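Local structure of putative sporulation-specific glycosylase YdhD (3CZ8) at residues L11-L16 and G304-T309; S33-I38 and T68-I73; T204-I209 and R296-Q301. The protein probably hydrolyses glycosidic bonds of polysaccharides during sporulation, the present chain being its family 18 glycosyl hydrolase (catalytic) domain. The protein carries 1 engineered substitution. All blocks are in the same frame, centred on the assembly; numbering follows the deposited sequence. Where two conformers were deposited one is given.

Contact 1: residues L11-L16 and G304-T309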
loop_
_atom_site.group_PDB
_atom_site.type_symbol
_atom_site.label_atom_id
_atom_site.label_comp_id
_atom_site.label_asym_id
_atom_site.label_seq_id
_atom_site.Cartn_x
_atom_site.Cartn_y
_atom_site.Cartn_z
ATOM N N LEU A 11 -6.582 2.746 -3.714
ATOM C CA LEU A 11 -6.492 1.330 -4.041
ATOM C C LEU A 11 -7.050 1.065 -5.436
ATOM O O LEU A 11 -8.105 1.576 -5.806
ATOM C CB LEU A 11 -7.224 0.470 -3.001
ATOM C CG LEU A 11 -7.098 -1.054 -3.119
ATOM C CD1 LEU A 11 -5.694 -1.529 -2.735
ATOM C CD2 LEU A 11 -8.149 -1.752 -2.273
ATOM N N SER A 12 -6.319 0.270 -6.205
ATOM C CA SER A 12 -6.820 -0.213 -7.473
ATOM C C SER A 12 -6.389 -1.651 -7.746
ATOM O O SER A 12 -5.324 -2.086 -7.304
ATOM C CB SER A 12 -6.417 0.726 -8.615
ATOM O OG SER A 12 -5.038 0.641 -8.900
ATOM N N PHE A 13 -7.246 -2.377 -8.460
ATOM C CA PHE A 13 -6.999 -3.756 -8.865
ATOM C C PHE A 13 -6.583 -3.800 -10.337
ATOM O O PHE A 13 -7.278 -3.268 -11.206
ATOM C CB PHE A 13 -8.265 -4.586 -8.634
ATOM C CG PHE A 13 -8.089 -6.062 -8.868
ATOM C CD1 PHE A 13 -8.530 -6.646 -10.055
ATOM C CD2 PHE A 13 -7.499 -6.871 -7.895
ATOM C CE1 PHE A 13 -8.386 -8.015 -10.275
ATOM C CE2 PHE A 13 -7.355 -8.244 -8.102
ATOM C CZ PHE A 13 -7.799 -8.814 -9.296
ATOM N N TYR A 14 -5.448 -4.426 -10.621
ATOM C CA TYR A 14 -4.920 -4.396 -11.979
ATOM C C TYR A 14 -4.617 -5.771 -12.540
ATOM O O TYR A 14 -4.315 -6.707 -11.800
ATOM C CB TYR A 14 -3.730 -3.421 -12.107
ATOM C CG TYR A 14 -2.382 -3.967 -11.686
ATOM C CD1 TYR A 14 -1.434 -4.326 -12.640
ATOM C CD2 TYR A 14 -2.045 -4.106 -10.339
ATOM C CE1 TYR A 14 -0.195 -4.813 -12.272
ATOM C CE2 TYR A 14 -0.795 -4.604 -9.957
ATOM C CZ TYR A 14 0.120 -4.959 -10.932
ATOM O OH TYR A 14 1.356 -5.452 -10.582
ATOM N N VAL A 15 -4.709 -5.881 -13.860
ATOM C CA VAL A 15 -4.660 -7.167 -14.540
ATOM C C VAL A 15 -3.285 -7.420 -15.165
ATOM O O VAL A 15 -2.768 -6.584 -15.910
ATOM C CB VAL A 15 -5.814 -7.268 -15.579
ATOM C CG1 VAL A 15 -5.691 -8.501 -16.436
ATOM C CG2 VAL A 15 -7.164 -7.275 -14.862
ATOM N N LEU A 16 -2.698 -8.568 -14.823
ATOM C CA LEU A 16 -1.399 -9.007 -15.343
ATOM C C LEU A 16 -1.623 -10.203 -16.250
ATOM O O LEU A 16 -1.711 -11.338 -15.770
ATOM C CB LEU A 16 -0.470 -9.419 -14.191
ATOM C CG LEU A 16 -0.029 -8.321 -13.225
ATOM C CD1 LEU A 16 -0.020 -8.833 -11.805
ATOM C CD2 LEU A 16 1.332 -7.763 -13.620
ATOM N N GLY A 304 -4.532 -11.280 -11.319
ATOM C CA GLY A 304 -4.910 -9.931 -10.881
ATOM C C GLY A 304 -4.244 -9.574 -9.561
ATOM O O GLY A 304 -4.087 -10.431 -8.693
ATOM N N ALA A 305 -3.846 -8.312 -9.405
ATOM C CA ALA A 305 -3.119 -7.877 -8.203
ATOM C C ALA A 305 -3.431 -6.438 -7.798
ATOM O O ALA A 305 -4.234 -5.762 -8.446
ATOM C CB ALA A 305 -1.623 -8.069 -8.386
ATOM N N TRP A 306 -2.791 -5.975 -6.726
ATOM C CA TRP A 306 -3.145 -4.692 -6.111
ATOM C C TRP A 306 -2.032 -3.654 -6.176
ATOM O O TRP A 306 -0.853 -3.982 -6.068
ATOM C CB TRP A 306 -3.544 -4.910 -4.653
ATOM C CG TRP A 306 -4.629 -5.924 -4.472
ATOM C CD1 TRP A 306 -4.474 -7.271 -4.256
ATOM C CD2 TRP A 306 -6.039 -5.680 -4.487
ATOM N NE1 TRP A 306 -5.703 -7.873 -4.136
ATOM C CE2 TRP A 306 -6.681 -6.920 -4.277
ATOM C CE3 TRP A 306 -6.826 -4.530 -4.657
ATOM C CZ2 TRP A 306 -8.073 -7.044 -4.228
ATOM C CZ3 TRP A 306 -8.206 -4.655 -4.614
ATOM C CH2 TRP A 306 -8.817 -5.907 -4.400
ATOM N N GLN A 307 -2.425 -2.395 -6.345
ATOM C CA GLN A 307 -1.487 -1.277 -6.280
ATOM C C GLN A 307 -2.080 -0.122 -5.478
ATOM O O GLN A 307 -3.300 0.081 -5.462
ATOM C CB GLN A 307 -1.065 -0.821 -7.683
ATOM C CG GLN A 307 -2.202 -0.756 -8.682
ATOM C CD GLN A 307 -1.793 -0.237 -10.050
ATOM O OE1 GLN A 307 -0.639 -0.357 -10.464
ATOM N NE2 GLN A 307 -2.754 0.334 -10.768
ATOM N N LEU A 308 -1.209 0.612 -4.795
ATOM C CA LEU A 308 -1.600 1.799 -4.043
ATOM C C LEU A 308 -0.909 3.010 -4.637
ATOM O O LEU A 308 0.315 3.023 -4.769
ATOM C CB LEU A 308 -1.220 1.670 -2.565
ATOM C CG LEU A 308 -2.113 0.929 -1.558
ATOM C CD1 LEU A 308 -3.551 1.468 -1.554
ATOM C CD2 LEU A 308 -2.083 -0.600 -1.731
ATOM N N THR A 309 -1.694 4.020 -4.998
ATOM C CA THR A 309 -1.147 5.233 -5.599
ATOM C C THR A 309 -1.476 6.460 -4.752
ATOM O O THR A 309 -2.643 6.826 -4.588
ATOM C CB THR A 309 -1.613 5.401 -7.066
ATOM O OG1 THR A 309 -1.131 4.294 -7.841
ATOM C CG2 THR A 309 -1.081 6.696 -7.671
HETATM O O HOH W 1 -4.172 2.828 -7.244
#

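Contact 2: residues S33-I38 and T68-I73. With GOL (glycerol), chain C.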
loop_
_atom_site.group_PDB
_atom_site.type_symbol
_atom_site.label_atom_id
_atom_site.label_comp_id
_atom_site.label_asym_id
_atom_site.label_seq_id
_atom_site.Cartn_x
_atom_site.Cartn_y
_atom_site.Cartn_z
ATOM N N SER A 33 -5.030 -4.808 -23.314
ATOM C CA SER A 33 -4.665 -6.089 -22.726
ATOM C C SER A 33 -4.666 -6.063 -21.189
ATOM O O SER A 33 -4.437 -7.093 -20.539
ATOM C CB SER A 33 -3.291 -6.499 -23.263
ATOM O OG SER A 33 -2.790 -7.648 -22.613
ATOM N N SER A 34 -4.928 -4.893 -20.613
ATOM C CA SER A 34 -4.923 -4.739 -19.162
ATOM C C SER A 34 -6.000 -3.772 -18.700
ATOM O O SER A 34 -6.606 -3.068 -19.507
ATOM C CB SER A 34 -3.545 -4.279 -18.676
ATOM O OG SER A 34 -3.456 -4.338 -17.262
ATOM N N SER A 35 -6.244 -3.753 -17.395
ATOM C CA SER A 35 -7.208 -2.827 -16.821
ATOM C C SER A 35 -6.804 -2.410 -15.417
ATOM O O SER A 35 -5.980 -3.063 -14.783
ATOM C CB SER A 35 -8.629 -3.408 -16.842
ATOM O OG SER A 35 -8.689 -4.659 -16.180
ATOM N N ILE A 36 -7.372 -1.299 -14.959
ATOM C CA ILE A 36 -7.215 -0.832 -13.591
ATOM C C ILE A 36 -8.621 -0.553 -13.078
ATOM O O ILE A 36 -9.356 0.225 -13.684
ATOM C CB ILE A 36 -6.325 0.445 -13.521
ATOM C CG1 ILE A 36 -4.847 0.071 -13.638
ATOM C CG2 ILE A 36 -6.559 1.230 -12.237
ATOM C CD1 ILE A 36 -3.939 1.242 -13.958
ATOM N N SER A 37 -9.002 -1.219 -11.987
ATOM C CA SER A 37 -10.290 -0.960 -11.363
ATOM C C SER A 37 -10.089 -0.044 -10.166
ATOM O O SER A 37 -9.555 -0.462 -9.136
ATOM C CB SER A 37 -10.980 -2.266 -10.960
ATOM O OG SER A 37 -10.879 -3.233 -11.994
ATOM N N ILE A 38 -10.543 1.179 -10.291
ATOM C CA ILE A 38 -10.385 2.174 -9.270
ATOM C C ILE A 38 -11.416 2.075 -8.169
ATOM O O ILE A 38 -12.566 2.127 -8.428
ATOM C CB ILE A 38 -10.388 3.575 -9.863
ATOM C CG1 ILE A 38 -9.281 3.730 -10.869
ATOM C CG2 ILE A 38 -10.216 4.588 -8.808
ATOM C CD1 ILE A 38 -9.498 4.764 -11.783
ATOM N N THR A 68 -7.226 -0.057 -19.731
ATOM C CA THR A 68 -8.631 0.340 -19.526
ATOM C C THR A 68 -8.932 0.740 -18.075
ATOM O O THR A 68 -8.769 -0.072 -17.171
ATOM C CB THR A 68 -9.623 -0.786 -19.933
ATOM O OG1 THR A 68 -9.248 -1.342 -21.196
ATOM C CG2 THR A 68 -11.046 -0.252 -20.020
ATOM N N PRO A 69 -9.374 1.991 -17.847
ATOM C CA PRO A 69 -9.845 2.338 -16.508
ATOM C C PRO A 69 -11.269 1.843 -16.237
ATOM O O PRO A 69 -12.202 2.150 -16.990
ATOM C CB PRO A 69 -9.784 3.866 -16.495
ATOM C CG PRO A 69 -9.933 4.272 -17.915
ATOM C CD PRO A 69 -9.430 3.139 -18.772
ATOM N N LEU A 70 -11.426 1.083 -15.161
ATOM C CA LEU A 70 -12.731 0.577 -14.758
ATOM C C LEU A 70 -13.161 1.215 -13.450
ATOM O O LEU A 70 -12.343 1.418 -12.562
ATOM C CB LEU A 70 -12.701 -0.954 -14.627
ATOM C CG LEU A 70 -12.176 -1.794 -15.802
ATOM C CD1 LEU A 70 -12.055 -3.266 -15.416
ATOM C CD2 LEU A 70 -13.051 -1.656 -17.029
ATOM N N ALA A 71 -14.442 1.551 -13.350
ATOM C CA ALA A 71 -15.020 2.059 -12.111
ATOM C C ALA A 71 -15.446 0.901 -11.222
ATOM O O ALA A 71 -16.194 0.026 -11.653
ATOM C CB ALA A 71 -16.222 2.940 -12.414
ATOM N N THR A 72 -14.988 0.892 -9.975
ATOM C CA THR A 72 -15.428 -0.137 -9.043
ATOM C C THR A 72 -16.684 0.325 -8.316
ATOM O O THR A 72 -16.712 1.404 -7.723
ATOM C CB THR A 72 -14.327 -0.538 -8.047
ATOM O OG1 THR A 72 -13.140 -0.861 -8.773
ATOM C CG2 THR A 72 -14.744 -1.748 -7.228
ATOM N N ILE A 73 -17.715 -0.510 -8.383
ATOM C CA ILE A 73 -18.994 -0.239 -7.758
ATOM C C ILE A 73 -19.174 -1.243 -6.622
ATOM O O ILE A 73 -19.128 -2.455 -6.845
ATOM C CB ILE A 73 -20.170 -0.343 -8.786
ATOM C CG1 ILE A 73 -19.801 0.278 -10.143
ATOM C CG2 ILE A 73 -21.457 0.256 -8.215
ATOM C CD1 ILE A 73 -19.531 1.793 -10.134
HETATM C C1 GOL C . -9.429 -6.769 -18.781
HETATM O O1 GOL C . -8.118 -6.559 -18.303
HETATM C C2 GOL C . -9.376 -6.978 -20.289
HETATM O O2 GOL C . -8.476 -8.032 -20.560
HETATM C C3 GOL C . -8.896 -5.709 -20.991
HETATM O O3 GOL C . -9.823 -4.656 -20.846
#

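Contact 3: residues T204-I209 and R296-Q301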
loop_
_atom_site.group_PDB
_atom_site.type_symbol
_atom_site.label_atom_id
_atom_site.label_comp_id
_atom_site.label_asym_id
_atom_site.label_seq_id
_atom_site.Cartn_x
_atom_site.Cartn_y
_atom_site.Cartn_z
ATOM N N THR A 204 -10.607 -24.359 -6.874
ATOM C CA THR A 204 -11.376 -23.186 -7.314
ATOM C C THR A 204 -11.412 -23.102 -8.837
ATOM O O THR A 204 -12.485 -22.935 -9.421
ATOM C CB THR A 204 -10.801 -21.871 -6.722
ATOM O OG1 THR A 204 -10.822 -21.947 -5.292
ATOM C CG2 THR A 204 -11.614 -20.656 -7.166
ATOM N N ILE A 205 -10.242 -23.243 -9.463
ATOM C CA ILE A 205 -10.118 -23.230 -10.922
ATOM C C ILE A 205 -10.944 -24.363 -11.553
ATOM O O ILE A 205 -11.734 -24.119 -12.469
ATOM C CB ILE A 205 -8.630 -23.292 -11.369
ATOM C CG1 ILE A 205 -7.923 -21.962 -11.073
ATOM C CG2 ILE A 205 -8.510 -23.582 -12.864
ATOM C CD1 ILE A 205 -6.404 -22.038 -11.161
ATOM N N GLU A 206 -10.795 -25.574 -11.009
ATOM C CA GLU A 206 -11.461 -26.783 -11.504
ATOM C C GLU A 206 -12.983 -26.649 -11.480
ATOM O O GLU A 206 -13.665 -27.086 -12.409
ATOM C CB GLU A 206 -11.030 -27.998 -10.675
ATOM C CG GLU A 206 -10.749 -29.261 -11.488
ATOM C CD GLU A 206 -9.285 -29.400 -11.865
ATOM O OE1 GLU A 206 -8.433 -29.475 -10.953
ATOM O OE2 GLU A 206 -8.983 -29.447 -13.073
ATOM N N PHE A 207 -13.493 -26.029 -10.417
ATOM C CA PHE A 207 -14.911 -25.714 -10.271
ATOM C C PHE A 207 -15.363 -24.629 -11.257
ATOM O O PHE A 207 -16.487 -24.676 -11.764
ATOM C CB PHE A 207 -15.185 -25.293 -8.823
ATOM C CG PHE A 207 -16.596 -24.832 -8.562
ATOM C CD1 PHE A 207 -17.628 -25.754 -8.404
ATOM C CD2 PHE A 207 -16.885 -23.474 -8.430
ATOM C CE1 PHE A 207 -18.929 -25.334 -8.149
ATOM C CE2 PHE A 207 -18.180 -23.044 -8.171
ATOM C CZ PHE A 207 -19.206 -23.978 -8.026
ATOM N N THR A 208 -14.483 -23.666 -11.531
ATOM C CA THR A 208 -14.805 -22.534 -12.405
ATOM C C THR A 208 -14.750 -22.856 -13.910
ATOM O O THR A 208 -15.605 -22.409 -14.675
ATOM C CB THR A 208 -13.902 -21.311 -12.104
ATOM O OG1 THR A 208 -13.769 -21.152 -10.689
ATOM C CG2 THR A 208 -14.514 -20.049 -12.669
ATOM N N ILE A 209 -13.752 -23.630 -14.331
ATOM C CA ILE A 209 -13.576 -23.974 -15.750
ATOM C C ILE A 209 -14.631 -24.964 -16.275
ATOM O O ILE A 209 -14.717 -25.215 -17.479
ATOM C CB ILE A 209 -12.154 -24.517 -16.047
ATOM C CG1 ILE A 209 -11.919 -25.837 -15.303
ATOM C CG2 ILE A 209 -11.098 -23.448 -15.733
ATOM C CD1 ILE A 209 -10.552 -26.430 -15.475
ATOM N N ARG A 296 -1.262 -20.329 -16.246
ATOM C CA ARG A 296 -0.746 -20.767 -17.541
ATOM C C ARG A 296 -1.103 -22.221 -17.846
ATOM O O ARG A 296 -1.422 -22.549 -18.987
ATOM C CB ARG A 296 0.769 -20.562 -17.615
ATOM C CG ARG A 296 1.187 -19.108 -17.750
ATOM C CD ARG A 296 2.695 -18.949 -17.649
ATOM N NE ARG A 296 3.359 -19.200 -18.926
ATOM C CZ ARG A 296 4.672 -19.130 -19.122
ATOM N NH1 ARG A 296 5.489 -18.820 -18.122
ATOM N NH2 ARG A 296 5.172 -19.375 -20.326
ATOM N N GLU A 297 -1.049 -23.070 -16.817
ATOM C CA GLU A 297 -1.435 -24.483 -16.897
ATOM C C GLU A 297 -2.884 -24.672 -17.373
ATOM O O GLU A 297 -3.168 -25.563 -18.172
ATOM C CB GLU A 297 -1.238 -25.164 -15.533
ATOM C CG GLU A 297 -1.513 -26.676 -15.512
ATOM C CD GLU A 297 -1.624 -27.267 -14.105
ATOM O OE1 GLU A 297 -2.278 -28.323 -13.960
ATOM O OE2 GLU A 297 -1.061 -26.693 -13.147
ATOM N N TYR A 298 -3.788 -23.826 -16.890
ATOM C CA TYR A 298 -5.203 -23.953 -17.210
ATOM C C TYR A 298 -5.670 -23.006 -18.309
ATOM O O TYR A 298 -6.882 -22.861 -18.517
ATOM C CB TYR A 298 -6.046 -23.755 -15.954
ATOM C CG TYR A 298 -6.076 -24.952 -15.045
ATOM C CD1 TYR A 298 -5.184 -25.076 -13.984
ATOM C CD2 TYR A 298 -7.010 -25.964 -15.238
ATOM C CE1 TYR A 298 -5.223 -26.183 -13.139
ATOM C CE2 TYR A 298 -7.060 -27.069 -14.399
ATOM C CZ TYR A 298 -6.168 -27.173 -13.354
ATOM O OH TYR A 298 -6.229 -28.274 -12.532
ATOM N N ARG A 299 -4.701 -22.386 -18.998
ATOM C CA ARG A 299 -4.960 -21.434 -20.087
ATOM C C ARG A 299 -5.924 -20.308 -19.693
ATOM O O ARG A 299 -6.777 -19.887 -20.485
ATOM C CB ARG A 299 -5.441 -22.162 -21.353
ATOM C CG ARG A 299 -4.329 -22.665 -22.257
ATOM C CD ARG A 299 -4.903 -23.359 -23.488
ATOM N NE ARG A 299 -4.263 -22.896 -24.717
ATOM C CZ ARG A 299 -4.694 -21.870 -25.448
ATOM N NH1 ARG A 299 -4.041 -21.519 -26.547
ATOM N NH2 ARG A 299 -5.778 -21.190 -25.084
ATOM N N LEU A 300 -5.778 -19.815 -18.465
ATOM C CA LEU A 300 -6.623 -18.741 -17.940
ATOM C C LEU A 300 -6.176 -17.381 -18.476
ATOM O O LEU A 300 -5.081 -17.261 -19.021
ATOM C CB LEU A 300 -6.595 -18.765 -16.411
ATOM C CG LEU A 300 -7.677 -19.528 -15.635
ATOM C CD1 LEU A 300 -8.349 -20.683 -16.390
ATOM C CD2 LEU A 300 -7.135 -19.985 -14.295
ATOM N N GLN A 301 -7.020 -16.363 -18.310
ATOM C CA GLN A 301 -6.763 -15.031 -18.872
ATOM C C GLN A 301 -5.600 -14.280 -18.233
ATOM O O GLN A 301 -4.748 -13.742 -18.946
ATOM C CB GLN A 301 -8.026 -14.163 -18.815
ATOM C CG GLN A 301 -7.863 -12.707 -19.287
ATOM C CD GLN A 301 -7.592 -12.565 -20.792
ATOM O OE1 GLN A 301 -6.907 -11.638 -21.215
ATOM N NE2 GLN A 301 -8.142 -13.471 -21.596
#

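Contact 1: residues L11-L16 and G304-T309
F13 turns the edge of its ring toward one face of the W306 indole in a T-shaped stack: the F13 ring and the six-membered ring of W306 have centroids 5.0 Å apart, with the planes at 69°, and F13 CD2 stands over the middle of the indole. L11 reaches the same indole obliquely, its CD2 3.7 Å from W306 CZ3. At the outer end of the F13 side chain, CZ lies 3.5 Å from G304 CA, in the region a beta carbon would occupy. Alternate residues form the other face of the sheet, where the Y14 ring has Q307 OE1 over one face, displaced toward the rim, and W306 O at its edge; the Q307 amide and the ring are only 24° from coplanar. The two strands are neighbours in the eight-stranded beta barrel of a family 18 hydrolase, running antiparallel. F13 also meets F179 and M181 of strand 177-181, which places the F13 and W306 face inside the barrel, and the W306 side chain is about 7 Å from that of E120, the predicted proton donor. The Y14 face instead meets a second subunit, whose E248 is hydrogen-bonded to the Y14 hydroxyl. Paired backbone bonds join S12 with Q307 and Y14 with A305, the straightest from Y14 N to A305 O at 2.8 Å. With Q307 CG held between the backbone N and the carbonyl carbon (chi1 42°) and the chain extended beyond it, the amide is carried to S12, and NE2 donates, nearly within its amide plane, to S12 OG at 3.0 Å. A water 2.9 Å from S12 OG bonds weakly to Q307 O.

Contact 2: residues S33-I38 and T68-I73
L70 CG stands opposite its own carbonyl carbon (chi1 -52°) and the chain is extended from there (chi2 173°), which carries CD1 across to the neighbouring strand, 3.7 Å from S35 CB and 3.6 Å from S37 OG. A similar first torsion in T72 (chi1 -52°) brings OG1 to I38 O at 3.1 Å, a weak hydrogen bond beside the one that the T72 backbone N gives the same oxygen. The S37 hydroxyl itself pairs with T116 OG1 on strand 114-118, and L70 packs on that threonine too. An alanine in place of L70 is likely to open a gap beside S35 CB and S37 OG and to cost T116 part of its packing. Beneath the side chains the backbones alternate as donor and acceptor: the shortest link runs from L70 N to I36 O, 2.7 Å and close to straight. At the start of the pair S35 OG bonds to O1 of a glycerol, probably from the crystallisation liquor, at 2.9 Å, while T68 OG1 holds glycerol O3 only weakly. I36 and P69 occupy the other face, where P69 touches I59, T62 and W63 of helix 56-64. The T72 side chain lies about 8 Å from that of E120, the predicted proton donor. The arrangement is the parallel strand pair of a beta-alpha-beta unit in a TIM barrel, with helix 56-64 covering the I36 and P69 face.

Contact 3: residues T204-I209 and R296-Q301
Y298 pushes its ring against I205 just where helix 285-297 stops in a Schellman motif, with R299 at positive phi as the C-prime residue and L300 N returning to V295 O. The contact joins this helix end to the last turns of helix 198-208, both in the helical layer around the TIM barrel. Its tight part is apolar. I205 CG2 sits over one face of the Y298 ring as a CH-pi contact, 3.7 Å from the centroid and 18° off the normal; the methyl lies toward the CG rim, 3.5 Å from Y298 CG. With I205 CG1 trans to the carbonyl carbon (chi1 -72°), CG2 faces the ring, and the extended chain beyond CG1 takes CD1 toward L300, whose CD2 it meets at 3.8 Å. Both I205 and L300 rest on I219 of strand 217-220, so this half of the contact is backed by the barrel wall. The outer half is looser and more polar. E206 lies exposed on the helix surface and bends at chi2 to bring its carboxylate to the phenol end of Y298. The hydroxyl gives OE2 a weak hydrogen bond, Y298 OH to E206 OE2 3.0 Å, with OE2 near the ring plane and the carboxylate turned 66° from the ring. This end of the contact also touches a crystal neighbour, so its side-chain positions may in part reflect the lattice. E297, on the same outer side, pairs with R202 in a salt bridge. I209, partly exposed, touches both partners: its CD1 reaches Y298 CD2 at 3.6 Å while its CG2 meets L300 CD1 at 4.0 Å.

From the N terminus the chain first lays down strand 9-17, then strand 35-42, which pair in the barrel wall; there V15 O and S34 OG, 2.7 Å apart, probably share a hydrogen bond, tying contact 1 to contact 2. Contact 2 closes a short loop through helix 56-64 when strand 68-77 returns beside 35-42. Much later, helix 198-208 meets the end of helix 285-297 in contact 3, closing a loop that includes the five-stranded antiparallel sheet. Strand 302-310 follows almost at once and pairs with the first strand in contact 1, shutting the barrel. Contacts 2 and 3 thus lie in series, both nested within contact 1, and none cross.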